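Local coordinates for protein 432aa long hypothetical deoxyribodipyrimidine photolyase (Sulfolobus tokodaii, PDB 2E0I) that probably uses light and a bound FAD to split cyclobutane pyrimidine dimers in DNA, a second FAD being the likely light-harvesting cofactor, at residues L13-G18 / R153-M158; V320-V325 / P410-L415. One frame throughout, in Å; residues are numbered along the deposited sequence.

Contact 1 of 2, residues L13-G18 / R153-M158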
# COMPACT_ATOMS: atom_id res chain seq x y z
N LEU A 13 -9.48 15.31 -7.91
CA LEU A 13 -10.78 15.90 -8.23
C LEU A 13 -11.37 15.26 -9.49
O LEU A 13 -12.54 15.45 -9.79
CB LEU A 13 -10.65 17.40 -8.44
CG LEU A 13 -10.10 18.23 -7.29
CD1 LEU A 13 -10.25 19.71 -7.65
CD2 LEU A 13 -10.86 17.92 -6.00
N GLU A 14 -10.54 14.50 -10.20
CA GLU A 14 -10.95 13.81 -11.43
C GLU A 14 -11.39 12.39 -11.16
O GLU A 14 -10.75 11.67 -10.40
CB GLU A 14 -9.78 13.77 -12.42
CG GLU A 14 -9.37 15.11 -13.01
CD GLU A 14 -10.40 15.67 -13.99
OE1 GLU A 14 -11.13 14.88 -14.64
OE2 GLU A 14 -10.47 16.91 -14.13
N ASP A 15 -12.47 11.98 -11.80
CA ASP A 15 -13.01 10.63 -11.65
C ASP A 15 -13.06 10.17 -10.20
O ASP A 15 -12.53 9.13 -9.84
CB ASP A 15 -12.23 9.61 -12.50
CG ASP A 15 -12.94 8.25 -12.59
OD1 ASP A 15 -14.18 8.21 -12.80
OD2 ASP A 15 -12.26 7.20 -12.45
N ASN A 16 -13.71 10.97 -9.37
CA ASN A 16 -13.86 10.62 -7.97
C ASN A 16 -15.36 10.42 -7.81
O ASN A 16 -16.12 11.38 -7.78
CB ASN A 16 -13.36 11.76 -7.09
CG ASN A 16 -13.43 11.42 -5.62
OD1 ASN A 16 -12.50 11.70 -4.87
ND2 ASN A 16 -14.55 10.82 -5.19
N THR A 17 -15.76 9.15 -7.71
CA THR A 17 -17.17 8.77 -7.59
C THR A 17 -17.99 9.58 -6.59
O THR A 17 -18.90 10.32 -6.96
CB THR A 17 -17.31 7.28 -7.25
OG1 THR A 17 -16.48 6.51 -8.14
CG2 THR A 17 -18.76 6.84 -7.42
N GLY A 18 -17.66 9.44 -5.32
CA GLY A 18 -18.40 10.15 -4.31
C GLY A 18 -18.40 11.64 -4.55
O GLY A 18 -19.42 12.31 -4.39
N ARG A 153 -16.02 0.63 -15.38
CA ARG A 153 -16.67 1.91 -15.60
C ARG A 153 -15.63 2.90 -16.12
O ARG A 153 -14.47 2.86 -15.71
CB ARG A 153 -17.29 2.43 -14.30
CG ARG A 153 -17.92 3.81 -14.45
CD ARG A 153 -18.77 4.25 -13.25
NE ARG A 153 -18.01 4.72 -12.09
CZ ARG A 153 -17.68 3.94 -11.06
NH1 ARG A 153 -18.04 2.67 -11.07
NH2 ARG A 153 -17.03 4.44 -10.02
N GLU A 154 -16.05 3.77 -17.02
CA GLU A 154 -15.13 4.75 -17.60
C GLU A 154 -14.97 5.99 -16.71
O GLU A 154 -15.91 6.40 -16.03
CB GLU A 154 -15.65 5.18 -18.98
CG GLU A 154 -15.67 4.06 -20.01
CD GLU A 154 -16.52 4.42 -21.23
OE1 GLU A 154 -16.49 5.59 -21.67
OE2 GLU A 154 -17.20 3.51 -21.76
N PRO A 155 -13.76 6.59 -16.69
CA PRO A 155 -13.55 7.77 -15.86
C PRO A 155 -14.51 8.87 -16.27
O PRO A 155 -14.93 8.92 -17.42
CB PRO A 155 -12.11 8.15 -16.16
CG PRO A 155 -11.48 6.85 -16.45
CD PRO A 155 -12.50 6.17 -17.32
N GLU A 156 -14.87 9.73 -15.32
CA GLU A 156 -15.74 10.85 -15.62
C GLU A 156 -15.73 11.83 -14.46
O GLU A 156 -15.42 11.46 -13.32
CB GLU A 156 -17.16 10.37 -15.88
CG GLU A 156 -17.94 10.09 -14.64
CD GLU A 156 -19.21 9.34 -14.96
OE1 GLU A 156 -20.01 9.12 -14.02
OE2 GLU A 156 -19.40 8.95 -16.14
N THR A 157 -16.06 13.08 -14.75
CA THR A 157 -16.06 14.10 -13.72
C THR A 157 -17.28 14.98 -13.88
O THR A 157 -17.59 15.42 -14.98
CB THR A 157 -14.78 14.99 -13.82
OG1 THR A 157 -13.62 14.16 -13.70
CG2 THR A 157 -14.76 16.03 -12.71
N MET A 158 -17.98 15.22 -12.78
CA MET A 158 -19.16 16.06 -12.83
C MET A 158 -18.76 17.49 -12.50
O MET A 158 -17.76 17.72 -11.81
CB MET A 158 -20.20 15.56 -11.83
CG MET A 158 -21.37 14.80 -12.48
SD MET A 158 -20.88 13.38 -13.50
CE MET A 158 -20.89 14.12 -15.19
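The carboxylate of D15 meets the backbone at P155 and E156 with the amide N of E156 standing above its plane, 51° out of it, and bonding to OD1 at 3.0 Å. The CA of P155 lies 3.4 Å from CG of D15, and the proline CB adds a further carbon contact. The carboxylate of E14 is also approached from above its plane, where OG1 of T157 donates to OE1 at 2.8 Å. The third flat group, the guanidinium of R153, has T17 OG1 at its edge, near its plane; NH2 reaches this oxygen at 2.8 Å, but the bond is bent and weak, and the stronger partner of T17 is D126.

T157 joins the two sides through one hydroxyl. With OG1 beside its own backbone N (chi1 -58°), it gives its proton to E14 and accepts the amide N of D15 at 3.1 Å in a nearly straight bond (170°), while CG2 rests near the carbonyl O of L13.

D15 OD2 accepts a hydrogen bond from S226 and forms a salt bridge with R228 of helix 227-233. Were D15 replaced by an alanine, the amide of E156 and the side chains of S226 and R228 would probably be left without their shared carboxylate. In the N-terminal α/β part of the photolyase, the loop from strand 2-7 to helix 17-25 is thus tied by polar bonds to the long connection between helices 140-147 and 189-196, and the positive charge of R228 probably steadies the buried D15 as an anion.

Contact 2 of 2, residues V320-V325 / P410-L415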
# COMPACT_ATOMS: atom_id res chain seq x y z
N VAL A 320 10.25 -15.03 6.89
CA VAL A 320 9.34 -16.03 7.38
C VAL A 320 9.82 -17.47 7.28
O VAL A 320 9.85 -18.19 8.28
CB VAL A 320 7.98 -15.91 6.68
CG1 VAL A 320 7.01 -16.91 7.26
CG2 VAL A 320 7.43 -14.49 6.84
N LYS A 321 10.20 -17.88 6.08
CA LYS A 321 10.63 -19.25 5.85
C LYS A 321 12.11 -19.57 6.04
O LYS A 321 12.52 -20.70 5.82
CB LYS A 321 10.16 -19.70 4.47
CG LYS A 321 8.65 -19.84 4.42
CD LYS A 321 8.13 -20.25 3.07
CE LYS A 321 6.61 -20.39 3.10
NZ LYS A 321 6.04 -20.70 1.75
N VAL A 322 12.91 -18.59 6.44
CA VAL A 322 14.32 -18.85 6.65
C VAL A 322 14.75 -18.42 8.04
O VAL A 322 15.42 -19.17 8.73
CB VAL A 322 15.19 -18.14 5.57
CG1 VAL A 322 16.67 -18.26 5.91
CG2 VAL A 322 14.94 -18.78 4.21
N LEU A 323 14.35 -17.23 8.47
CA LEU A 323 14.73 -16.76 9.80
C LEU A 323 13.64 -17.20 10.78
O LEU A 323 13.74 -16.97 11.98
CB LEU A 323 14.88 -15.23 9.83
CG LEU A 323 15.96 -14.61 8.94
CD1 LEU A 323 15.94 -13.11 9.10
CD2 LEU A 323 17.32 -15.16 9.30
N PHE A 324 12.61 -17.82 10.22
CA PHE A 324 11.47 -18.33 10.98
C PHE A 324 10.87 -17.30 11.97
O PHE A 324 10.72 -17.56 13.17
CB PHE A 324 11.88 -19.62 11.69
CG PHE A 324 10.73 -20.48 12.14
CD1 PHE A 324 9.59 -20.60 11.35
CD2 PHE A 324 10.80 -21.18 13.34
CE1 PHE A 324 8.52 -21.41 11.77
CE2 PHE A 324 9.74 -22.00 13.76
CZ PHE A 324 8.60 -22.11 12.97
N VAL A 325 10.55 -16.12 11.44
CA VAL A 325 9.94 -15.04 12.22
C VAL A 325 8.48 -14.85 11.77
O VAL A 325 8.18 -14.88 10.57
CB VAL A 325 10.73 -13.72 12.05
CG1 VAL A 325 10.00 -12.60 12.76
CG2 VAL A 325 12.13 -13.88 12.59
N PRO A 410 26.74 -14.94 5.82
CA PRO A 410 25.40 -15.48 6.07
C PRO A 410 25.12 -15.78 7.54
O PRO A 410 25.87 -16.51 8.18
CB PRO A 410 25.34 -16.72 5.17
CG PRO A 410 26.78 -16.94 4.71
CD PRO A 410 27.32 -15.56 4.62
N ILE A 411 24.05 -15.20 8.08
CA ILE A 411 23.70 -15.41 9.49
C ILE A 411 22.99 -16.74 9.74
O ILE A 411 22.63 -17.03 10.87
CB ILE A 411 22.80 -14.28 10.04
CG1 ILE A 411 21.46 -14.25 9.29
CG2 ILE A 411 23.52 -12.95 9.94
CD1 ILE A 411 20.38 -13.44 9.98
N VAL A 412 22.79 -17.52 8.68
CA VAL A 412 22.15 -18.84 8.77
C VAL A 412 22.25 -19.50 7.40
O VAL A 412 22.49 -18.83 6.40
CB VAL A 412 20.63 -18.75 9.10
CG1 VAL A 412 20.41 -18.46 10.57
CG2 VAL A 412 19.99 -17.67 8.27
N ASN A 413 22.07 -20.82 7.36
CA ASN A 413 22.08 -21.55 6.09
C ASN A 413 20.61 -21.68 5.73
O ASN A 413 19.86 -22.39 6.40
CB ASN A 413 22.67 -22.96 6.25
CG ASN A 413 22.39 -23.85 5.01
OD1 ASN A 413 22.35 -25.08 5.11
ND2 ASN A 413 22.20 -23.21 3.85
N TRP A 414 20.18 -21.00 4.67
CA TRP A 414 18.79 -21.04 4.28
C TRP A 414 18.23 -22.44 4.04
O TRP A 414 17.12 -22.75 4.48
CB TRP A 414 18.57 -20.18 3.03
CG TRP A 414 19.06 -20.84 1.78
CD1 TRP A 414 20.35 -20.92 1.35
CD2 TRP A 414 18.27 -21.57 0.84
NE1 TRP A 414 20.41 -21.66 0.19
CE2 TRP A 414 19.15 -22.07 -0.14
CE3 TRP A 414 16.90 -21.85 0.73
CZ2 TRP A 414 18.71 -22.83 -1.22
CZ3 TRP A 414 16.46 -22.61 -0.34
CH2 TRP A 414 17.36 -23.09 -1.31
N LEU A 415 18.99 -23.30 3.37
CA LEU A 415 18.51 -24.64 3.07
C LEU A 415 18.07 -25.44 4.30
O LEU A 415 16.97 -25.98 4.32
CB LEU A 415 19.57 -25.41 2.28
CG LEU A 415 19.07 -26.57 1.40
CD1 LEU A 415 18.67 -27.73 2.27
CD2 LEU A 415 17.90 -26.11 0.54
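Packing between V322 and L323 on one side and I411, V412 and W414 on the other is entirely apolar. Two groups of apolar contacts make it up. In the first, V322 points at the start of helix 414-427: its CG1, placed anti to the backbone N (chi1 172°), lies 3.9 Å from both CA and CB of W414, and CG2 comes near the same CB. The tryptophan is therefore touched at its backbone end, while its indole is directed to the far side and meets the ring of W368.

The second group gathers round L323, whose CD2 is 3.6 Å from I411 CD1 and 3.8 Å from V412 CG2. The leucine crosses both side chains at about a right angle. V412 CG2 also lies 4.1 Å from V322 CG1, so this one methyl bridges the two neighbouring residues of the first segment. Y280 of helix 278-286 touches L323, I411 and V412 alike and extends the apolar cluster.

Polar backbone groups are served from outside the pair: Y291 OH, bonded to both V412 O and W414 N, probably helps to hold the turn into helix 414-427.

The contact thus joins the C-terminal end of helix 309-322 to the loop leading into helix 414-427, within the helical FAD-binding part of the photolyase. Built from aliphatic carbons alone, with no hydrogen bond between the two segments, it depends on the close fit of these groups and on their burial.

Contacts 1 and 2 sit on opposite sides of the chain's centre, their own centres 47 Å apart and their nearest atoms about 35 Å apart, too far for any direct contact. They follow in series along the chain. Contact 1 belongs to the N-terminal part with its parallel β-strands, contact 2 to the helical FAD-binding part. Neither is part of the immediate flavin surroundings: the side chain of N16 in contact 1 is about 12 Å from a bound FAD, and that of L323 in contact 2 about 14 Å from one. The first rests mainly on hydrogen bonds, the second on apolar packing.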